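T9SS C-terminal target domain-containing protein (Bacteroides cellulosilyticus, PDB 5JVK) probably hydrolyses O-glycosidic bonds in carbohydrates, as a family 39 glycoside hydrolase from a gut symbiont. Local coordinates at residues A[432-435]-A[441-444]; A[183-186]-A[190-193]; A[118-123]-A[397-402]. All blocks are in the same frame, centred on the assembly; numbering follows the deposited sequence.

Interaction 1 (A[432-435]-A[441-444]); sequences LAFG and TFYT
Phe-434 and Phe-442 stand opposite each other across a beta hairpin made by strands 429-436 and 439-447, part of the antiparallel sheet that follows the barrel in the chain. Their backbones form a hydrogen-bonded antiparallel pair, Phe-434 N reaching Phe-442 O at 3.0 Å in an almost straight line (179°). The regular pairing is broken beside it by a classic beta bulge, in which Thr-441 and Phe-442 together oppose Phe-434. Phe-434 O therefore accepts twice: Thr-441 N meets it on an in-plane lone pair at 2.9 Å, whereas Phe-442 N makes a long, weak bond. The Phe-434 side chain can be followed outward. Its CB lies against Phe-442 CE1 at 3.5 Å, and CG is next to Phe-442 CZ. Further along, CD2 comes 3.7 Å from Phe-442 CZ. Phe-434 CE2 then lies 3.9 Å from Thr-444 CG2, which sits at the ring edge. Phe-442 CG stands between its backbone N and carbonyl carbon (chi1 77°), which swings the ring toward Phe-434. Slid apart so that they barely overlap, the two rings are nonetheless almost parallel, at 11°. Leu-432 and Thr-444 project on the same face of the sheet, side by side, and this face meets helix 350-366 through Arg-365, Arg-366 and Leu-362. On the reverse face, Ala-433 CB touches Tyr-443 CD2 at 3.7 Å. Thr-444 OG1 is satisfied by Gln-494 O. Two residues before Phe-434, Leu-432 and Thr-444 exchange two backbone bonds, the shorter running from Thr-444 N to Leu-432 O at 2.8 Å.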
loop_
_atom_site.group_PDB
_atom_site.type_symbol
_atom_site.label_atom_id
_atom_site.label_comp_id
_atom_site.label_asym_id
_atom_site.label_seq_id
_atom_site.Cartn_x
_atom_site.Cartn_y
_atom_site.Cartn_z
ATOM N N LEU A 432 -0.675 -20.934 5.817
ATOM C CA LEU A 432 -0.819 -20.137 7.035
ATOM C C LEU A 432 -2.293 -19.994 7.384
ATOM O O LEU A 432 -3.120 -19.839 6.491
ATOM C CB LEU A 432 -0.220 -18.744 6.824
ATOM C CG LEU A 432 1.164 -18.636 6.183
ATOM C CD1 LEU A 432 1.473 -17.185 5.853
ATOM C CD2 LEU A 432 2.224 -19.224 7.100
ATOM N N ALA A 433 -2.606 -20.034 8.679
ATOM C CA ALA A 433 -3.981 -19.890 9.174
ATOM C C ALA A 433 -4.159 -18.556 9.897
ATOM O O ALA A 433 -3.305 -18.153 10.687
ATOM C CB ALA A 433 -4.322 -21.037 10.109
ATOM N N PHE A 434 -5.267 -17.880 9.615
ATOM C CA PHE A 434 -5.640 -16.641 10.291
ATOM C C PHE A 434 -7.040 -16.806 10.858
ATOM O O PHE A 434 -7.775 -17.712 10.459
ATOM C CB PHE A 434 -5.602 -15.466 9.318
ATOM C CG PHE A 434 -4.226 -15.133 8.830
ATOM C CD1 PHE A 434 -3.479 -14.134 9.440
ATOM C CD2 PHE A 434 -3.669 -15.826 7.764
ATOM C CE1 PHE A 434 -2.202 -13.828 8.993
ATOM C CE2 PHE A 434 -2.394 -15.525 7.312
ATOM C CZ PHE A 434 -1.660 -14.522 7.926
ATOM N N GLY A 435 -7.413 -15.935 11.788
ATOM C CA GLY A 435 -8.687 -16.084 12.467
ATOM C C GLY A 435 -9.056 -15.024 13.477
ATOM O O GLY A 435 -8.406 -13.986 13.581
ATOM N N THR A 441 -10.501 -18.617 10.531
ATOM C CA THR A 441 -11.495 -18.141 9.555
ATOM C C THR A 441 -11.078 -18.359 8.095
ATOM O O THR A 441 -11.943 -18.527 7.235
ATOM C CB THR A 441 -11.834 -16.649 9.754
ATOM O OG1 THR A 441 -10.660 -15.847 9.568
ATOM C CG2 THR A 441 -12.406 -16.414 11.144
ATOM N N PHE A 442 -9.774 -18.327 7.811
ATOM C CA PHE A 442 -9.262 -18.727 6.499
ATOM C C PHE A 442 -7.810 -19.203 6.549
ATOM O O PHE A 442 -7.080 -18.912 7.503
ATOM C CB PHE A 442 -9.423 -17.589 5.475
ATOM C CG PHE A 442 -8.400 -16.486 5.601
ATOM C CD1 PHE A 442 -8.572 -15.458 6.518
ATOM C CD2 PHE A 442 -7.276 -16.464 4.781
ATOM C CE1 PHE A 442 -7.636 -14.438 6.627
ATOM C CE2 PHE A 442 -6.338 -15.446 4.888
ATOM C CZ PHE A 442 -6.517 -14.431 5.813
ATOM N N TYR A 443 -7.423 -19.951 5.516
ATOM C CA TYR A 443 -6.040 -20.374 5.295
ATOM C C TYR A 443 -5.566 -19.742 4.001
ATOM O O TYR A 443 -6.352 -19.608 3.069
ATOM C CB TYR A 443 -5.930 -21.898 5.171
ATOM C CG TYR A 443 -6.572 -22.656 6.306
ATOM C CD1 TYR A 443 -7.946 -22.907 6.312
ATOM C CD2 TYR A 443 -5.812 -23.126 7.378
ATOM C CE1 TYR A 443 -8.544 -23.596 7.356
ATOM C CE2 TYR A 443 -6.401 -23.821 8.425
ATOM C CZ TYR A 443 -7.768 -24.049 8.412
ATOM O OH TYR A 443 -8.366 -24.733 9.446
ATOM N N THR A 444 -4.293 -19.353 3.941
ATOM C CA THR A 444 -3.688 -18.883 2.692
ATOM C C THR A 444 -2.544 -19.807 2.313
ATOM O O THR A 444 -1.881 -20.357 3.189
ATOM C CB THR A 444 -3.194 -17.421 2.763
ATOM O OG1 THR A 444 -2.731 -17.019 1.467
ATOM C CG2 THR A 444 -2.067 -17.236 3.781
#

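Interaction 2 (A[183-186]-A[190-193]); sequences NGFP and FPTT
Gly-184 and Thr-192 join their backbones by one weak hydrogen bond, Thr-192 N to Gly-184 O at 3.4 Å, which draws together two irregular parts of the loop between barrel strand 168-174 and helix 194-211. Thr-193 is the N-cap residue of that helix, so the contact lies where the loop runs into the helix. The CB of Thr-193 points toward 183-186, and the two branches divide the work. The methyl CG2, anti to the carbonyl carbon, rests on Asn-183 O at 3.4 Å, while OG1 lies 3.6 Å from Gly-184 CA. The polar partner of OG1 is Ser-196 in the first turn of the helix. Ser-196 OG also bonds Gly-184 O, tying both segments to the helix start. Phe-185 brings the rim of its ring to the 190-193 segment: CD1 lies 3.6 Å from Phe-190 C, close to the ring plane, and CE1 meets the proline ring at Pro-191 CB. Phe-190 turns the other way, edge-to-face with Trp-221 and onto Leu-236 of helix 229-247, and Pro-191 CD sits over one face of the Phe-190 ring, toward its rim. A bound sulfate, probably from the crystallisation liquor, lies about 4 Å from the Thr-193 side chain. On the more exposed flank Pro-186 and Thr-192 run alongside each other, pointing opposite ways, with Pro-186 CD 3.5 Å from Thr-192 OG1.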
loop_
_atom_site.group_PDB
_atom_site.type_symbol
_atom_site.label_atom_id
_atom_site.label_comp_id
_atom_site.label_asym_id
_atom_site.label_seq_id
_atom_site.Cartn_x
_atom_site.Cartn_y
_atom_site.Cartn_z
ATOM N N ASN A 183 20.258 30.875 6.179
ATOM C CA ASN A 183 21.438 30.504 6.975
ATOM C C ASN A 183 21.295 29.165 7.717
ATOM O O ASN A 183 22.232 28.731 8.387
ATOM C CB ASN A 183 21.749 31.605 7.998
ATOM C CG ASN A 183 21.983 32.960 7.351
ATOM O OD1 ASN A 183 22.690 33.068 6.346
ATOM N ND2 ASN A 183 21.391 34.002 7.926
ATOM N N GLY A 184 20.141 28.507 7.590
ATOM C CA GLY A 184 19.824 27.314 8.379
ATOM C C GLY A 184 20.407 25.983 7.928
ATOM O O GLY A 184 20.329 25.003 8.674
ATOM N N PHE A 185 20.991 25.938 6.727
ATOM C CA PHE A 185 21.415 24.680 6.091
ATOM C C PHE A 185 22.851 24.766 5.543
ATOM O O PHE A 185 23.063 24.660 4.329
ATOM C CB PHE A 185 20.412 24.318 4.981
ATOM C CG PHE A 185 18.978 24.498 5.390
ATOM C CD1 PHE A 185 18.328 23.525 6.138
ATOM C CD2 PHE A 185 18.289 25.662 5.068
ATOM C CE1 PHE A 185 17.010 23.694 6.537
ATOM C CE2 PHE A 185 16.972 25.837 5.464
ATOM C CZ PHE A 185 16.333 24.853 6.200
ATOM N N PRO A 186 23.846 24.953 6.438
ATOM C CA PRO A 186 25.243 25.108 6.001
ATOM C C PRO A 186 25.896 23.840 5.434
ATOM O O PRO A 186 26.505 23.900 4.363
ATOM C CB PRO A 186 25.969 25.562 7.279
ATOM C CG PRO A 186 25.114 25.101 8.405
ATOM C CD PRO A 186 23.705 25.133 7.897
ATOM N N PHE A 190 19.126 19.951 5.541
ATOM C CA PHE A 190 18.491 19.478 6.773
ATOM C C PHE A 190 18.876 20.468 7.881
ATOM O O PHE A 190 20.056 20.811 7.999
ATOM C CB PHE A 190 18.991 18.068 7.114
ATOM C CG PHE A 190 18.259 17.411 8.254
ATOM C CD1 PHE A 190 17.117 16.652 8.018
ATOM C CD2 PHE A 190 18.724 17.531 9.563
ATOM C CE1 PHE A 190 16.445 16.036 9.064
ATOM C CE2 PHE A 190 18.054 16.917 10.613
ATOM C CZ PHE A 190 16.913 16.169 10.363
ATOM N N PRO A 191 17.900 20.945 8.682
ATOM C CA PRO A 191 18.193 22.035 9.624
ATOM C C PRO A 191 19.170 21.647 10.740
ATOM O O PRO A 191 18.848 20.794 11.571
ATOM C CB PRO A 191 16.815 22.378 10.205
ATOM C CG PRO A 191 16.032 21.120 10.077
ATOM C CD PRO A 191 16.497 20.499 8.792
ATOM N N THR A 192 20.353 22.269 10.730
ATOM C CA THR A 192 21.386 22.052 11.755
ATOM C C THR A 192 21.685 23.275 12.647
ATOM O O THR A 192 22.482 23.157 13.581
ATOM C CB THR A 192 22.703 21.551 11.119
ATOM O OG1 THR A 192 23.115 22.444 10.078
ATOM C CG2 THR A 192 22.521 20.151 10.545
ATOM N N THR A 193 21.062 24.430 12.380
ATOM C CA THR A 193 21.220 25.615 13.243
ATOM C C THR A 193 20.124 25.657 14.303
ATOM O O THR A 193 19.039 25.109 14.102
ATOM C CB THR A 193 21.194 26.945 12.448
ATOM O OG1 THR A 193 19.861 27.245 12.015
ATOM C CG2 THR A 193 22.129 26.885 11.243
#

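Interaction 3 (A[118-123]-A[397-402]); sequences YSKTFR and SDFSPK
Lys-120 points its ammonium group straight down on the ring of Phe-399 in a cation-pi contact. NZ is 3.4 Å from the Phe-399 ring centroid and only 2° off the ring normal, so all six ring carbons lie at nearly the same distance from it. The pair joins helix 118-127, which follows the first strand of the (beta/alpha)8 barrel, to the loop after the last strand; these two strands are neighbours where the barrel closes. CG of Lys-120 lies anti to the backbone N (chi1 -175°); the chain then bends at chi3 and chi4, which curls NZ over the aromatic face. The charge has a second partner, a salt bridge to Asp-115 OD2, and the Phe-399 ring also touches Asp-115, so carboxylate, ammonium and ring gather in one place. Thr-121, one residue on in the helix, approaches quite differently: its side chain crosses Phe-399 at about a right angle, and OG1 lies near the ring plane, 3.6 Å from Phe-399 CE1. The helix thus offers a cation to the face and a hydroxyl to the edge. A leucine at Phe-399 would probably cost Lys-120 its pi surface, leaving the ammonium held mainly by Asp-115 and the Thr-121 hydroxyl without its aromatic neighbour. The loop backbone around the ring is shaped by an Asx turn and by the positive phi of Phe-399. In that turn Asp-398 OD2 accepts from Ser-400 N at 3.1 Å, on the anti side and tilted out of the carboxylate plane.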
loop_
_atom_site.group_PDB
_atom_site.type_symbol
_atom_site.label_atom_id
_atom_site.label_comp_id
_atom_site.label_asym_id
_atom_site.label_seq_id
_atom_site.Cartn_x
_atom_site.Cartn_y
_atom_site.Cartn_z
ATOM N N TYR A 118 -9.789 14.523 -6.559
ATOM C CA TYR A 118 -9.493 13.805 -5.312
ATOM C C TYR A 118 -10.547 12.758 -4.953
ATOM O O TYR A 118 -10.205 11.698 -4.428
ATOM C CB TYR A 118 -9.283 14.785 -4.144
ATOM C CG TYR A 118 -7.896 15.396 -4.121
ATOM C CD1 TYR A 118 -6.947 14.992 -3.176
ATOM C CD2 TYR A 118 -7.518 16.358 -5.058
ATOM C CE1 TYR A 118 -5.671 15.543 -3.157
ATOM C CE2 TYR A 118 -6.244 16.914 -5.046
ATOM C CZ TYR A 118 -5.324 16.504 -4.095
ATOM O OH TYR A 118 -4.063 17.050 -4.083
ATOM N N SER A 119 -11.817 13.047 -5.234
ATOM C CA SER A 119 -12.903 12.101 -4.951
ATOM C C SER A 119 -12.784 10.807 -5.766
ATOM O O SER A 119 -13.051 9.726 -5.247
ATOM C CB SER A 119 -14.268 12.755 -5.189
ATOM O OG SER A 119 -14.364 13.252 -6.511
ATOM N N LYS A 120 -12.372 10.925 -7.029
ATOM C CA LYS A 120 -12.168 9.762 -7.902
ATOM C C LYS A 120 -11.007 8.891 -7.432
ATOM O O LYS A 120 -11.152 7.675 -7.320
ATOM C CB LYS A 120 -11.929 10.205 -9.351
ATOM C CG LYS A 120 -11.821 9.055 -10.348
ATOM C CD LYS A 120 -12.078 9.498 -11.783
ATOM C CE LYS A 120 -10.998 10.427 -12.321
ATOM N NZ LYS A 120 -9.679 9.755 -12.461
ATOM N N THR A 121 -9.865 9.522 -7.166
ATOM C CA THR A 121 -8.672 8.822 -6.675
ATOM C C THR A 121 -8.940 8.123 -5.335
ATOM O O THR A 121 -8.539 6.975 -5.156
ATOM C CB THR A 121 -7.449 9.775 -6.580
ATOM O OG1 THR A 121 -7.023 10.133 -7.903
ATOM C CG2 THR A 121 -6.268 9.129 -5.851
ATOM N N PHE A 122 -9.630 8.801 -4.418
ATOM C CA PHE A 122 -9.934 8.218 -3.099
ATOM C C PHE A 122 -11.037 7.165 -3.114
ATOM O O PHE A 122 -11.079 6.315 -2.223
ATOM C CB PHE A 122 -10.209 9.300 -2.048
ATOM C CG PHE A 122 -8.967 9.760 -1.347
ATOM C CD1 PHE A 122 -8.078 10.622 -1.976
ATOM C CD2 PHE A 122 -8.653 9.279 -0.082
ATOM C CE1 PHE A 122 -6.913 11.022 -1.340
ATOM C CE2 PHE A 122 -7.494 9.676 0.560
ATOM C CZ PHE A 122 -6.621 10.549 -0.068
ATOM N N ARG A 123 -11.914 7.219 -4.112
ATOM C CA ARG A 123 -12.868 6.135 -4.365
ATOM C C ARG A 123 -12.124 4.876 -4.830
ATOM O O ARG A 123 -12.466 3.762 -4.426
ATOM C CB ARG A 123 -13.901 6.571 -5.409
ATOM C CG ARG A 123 -15.067 5.615 -5.623
ATOM C CD ARG A 123 -16.099 6.241 -6.557
ATOM N NE ARG A 123 -16.796 5.246 -7.380
ATOM C CZ ARG A 123 -17.510 5.515 -8.479
ATOM N NH1 ARG A 123 -17.653 6.764 -8.930
ATOM N NH2 ARG A 123 -18.092 4.518 -9.145
ATOM N N SER A 397 -0.920 5.558 -15.239
ATOM C CA SER A 397 -1.140 7.013 -15.339
ATOM C C SER A 397 -2.544 7.385 -15.844
ATOM O O SER A 397 -3.096 8.405 -15.431
ATOM C CB SER A 397 -0.080 7.659 -16.237
ATOM O OG SER A 397 -0.228 7.228 -17.576
ATOM N N ASP A 398 -3.120 6.545 -16.708
ATOM C CA ASP A 398 -4.495 6.737 -17.210
ATOM C C ASP A 398 -5.591 6.134 -16.304
ATOM O O ASP A 398 -6.721 5.924 -16.757
ATOM C CB ASP A 398 -4.623 6.205 -18.655
ATOM C CG ASP A 398 -4.380 4.701 -18.772
ATOM O OD1 ASP A 398 -4.286 4.209 -19.915
ATOM O OD2 ASP A 398 -4.268 4.007 -17.741
ATOM N N PHE A 399 -5.248 5.846 -15.043
ATOM C CA PHE A 399 -6.150 5.243 -14.044
ATOM C C PHE A 399 -6.620 3.811 -14.373
ATOM O O PHE A 399 -7.570 3.312 -13.771
ATOM C CB PHE A 399 -7.324 6.187 -13.725
ATOM C CG PHE A 399 -6.894 7.501 -13.126
ATOM C CD1 PHE A 399 -6.834 7.665 -11.744
ATOM C CD2 PHE A 399 -6.534 8.573 -13.941
ATOM C CE1 PHE A 399 -6.429 8.875 -11.188
ATOM C CE2 PHE A 399 -6.127 9.785 -13.390
ATOM C CZ PHE A 399 -6.075 9.934 -12.011
ATOM N N SER A 400 -5.917 3.138 -15.286
ATOM C CA SER A 400 -6.193 1.743 -15.614
ATOM C C SER A 400 -5.551 0.874 -14.531
ATOM O O SER A 400 -4.375 1.068 -14.220
ATOM C CB SER A 400 -5.601 1.395 -16.981
ATOM O OG SER A 400 -5.899 0.065 -17.350
ATOM N N PRO A 401 -6.309 -0.078 -13.949
ATOM C CA PRO A 401 -5.741 -0.913 -12.886
ATOM C C PRO A 401 -4.750 -1.950 -13.411
ATOM O O PRO A 401 -4.985 -2.559 -14.459
ATOM C CB PRO A 401 -6.971 -1.600 -12.284
ATOM C CG PRO A 401 -7.931 -1.688 -13.415
ATOM C CD PRO A 401 -7.707 -0.448 -14.240
ATOM N N LYS A 402 -3.643 -2.112 -12.690
ATOM C CA LYS A 402 -2.689 -3.194 -12.927
ATOM C C LYS A 402 -3.124 -4.388 -12.066
ATOM O O LYS A 402 -3.971 -4.220 -11.181
ATOM C CB LYS A 402 -1.275 -2.736 -12.565
ATOM C CG LYS A 402 -0.757 -1.591 -13.432
ATOM C CD LYS A 402 0.394 -0.849 -12.774
ATOM C CE LYS A 402 1.607 -1.744 -12.587
ATOM N NZ LYS A 402 2.778 -1.001 -12.050
#

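Along the chain, interaction 3 opens first with 118-123 and closes with 397-402; interaction 2 falls wholly between those two segments, and interaction 1 follows both. Interactions 2 and 3 both belong to the eight-stranded parallel barrel, the former in the loop after the third strand and the latter between the helix after its first strand and the loop after its last, with centres about 39 Å apart. Interaction 1 lies in the later antiparallel sheet, its centre about 31 Å from that of interaction 3 and about 51 Å from that of interaction 2, across the chain's centre from the latter. No two touch. Helix 350-366 packs on one face of the interaction 1 hairpin, linking barrel to sheet.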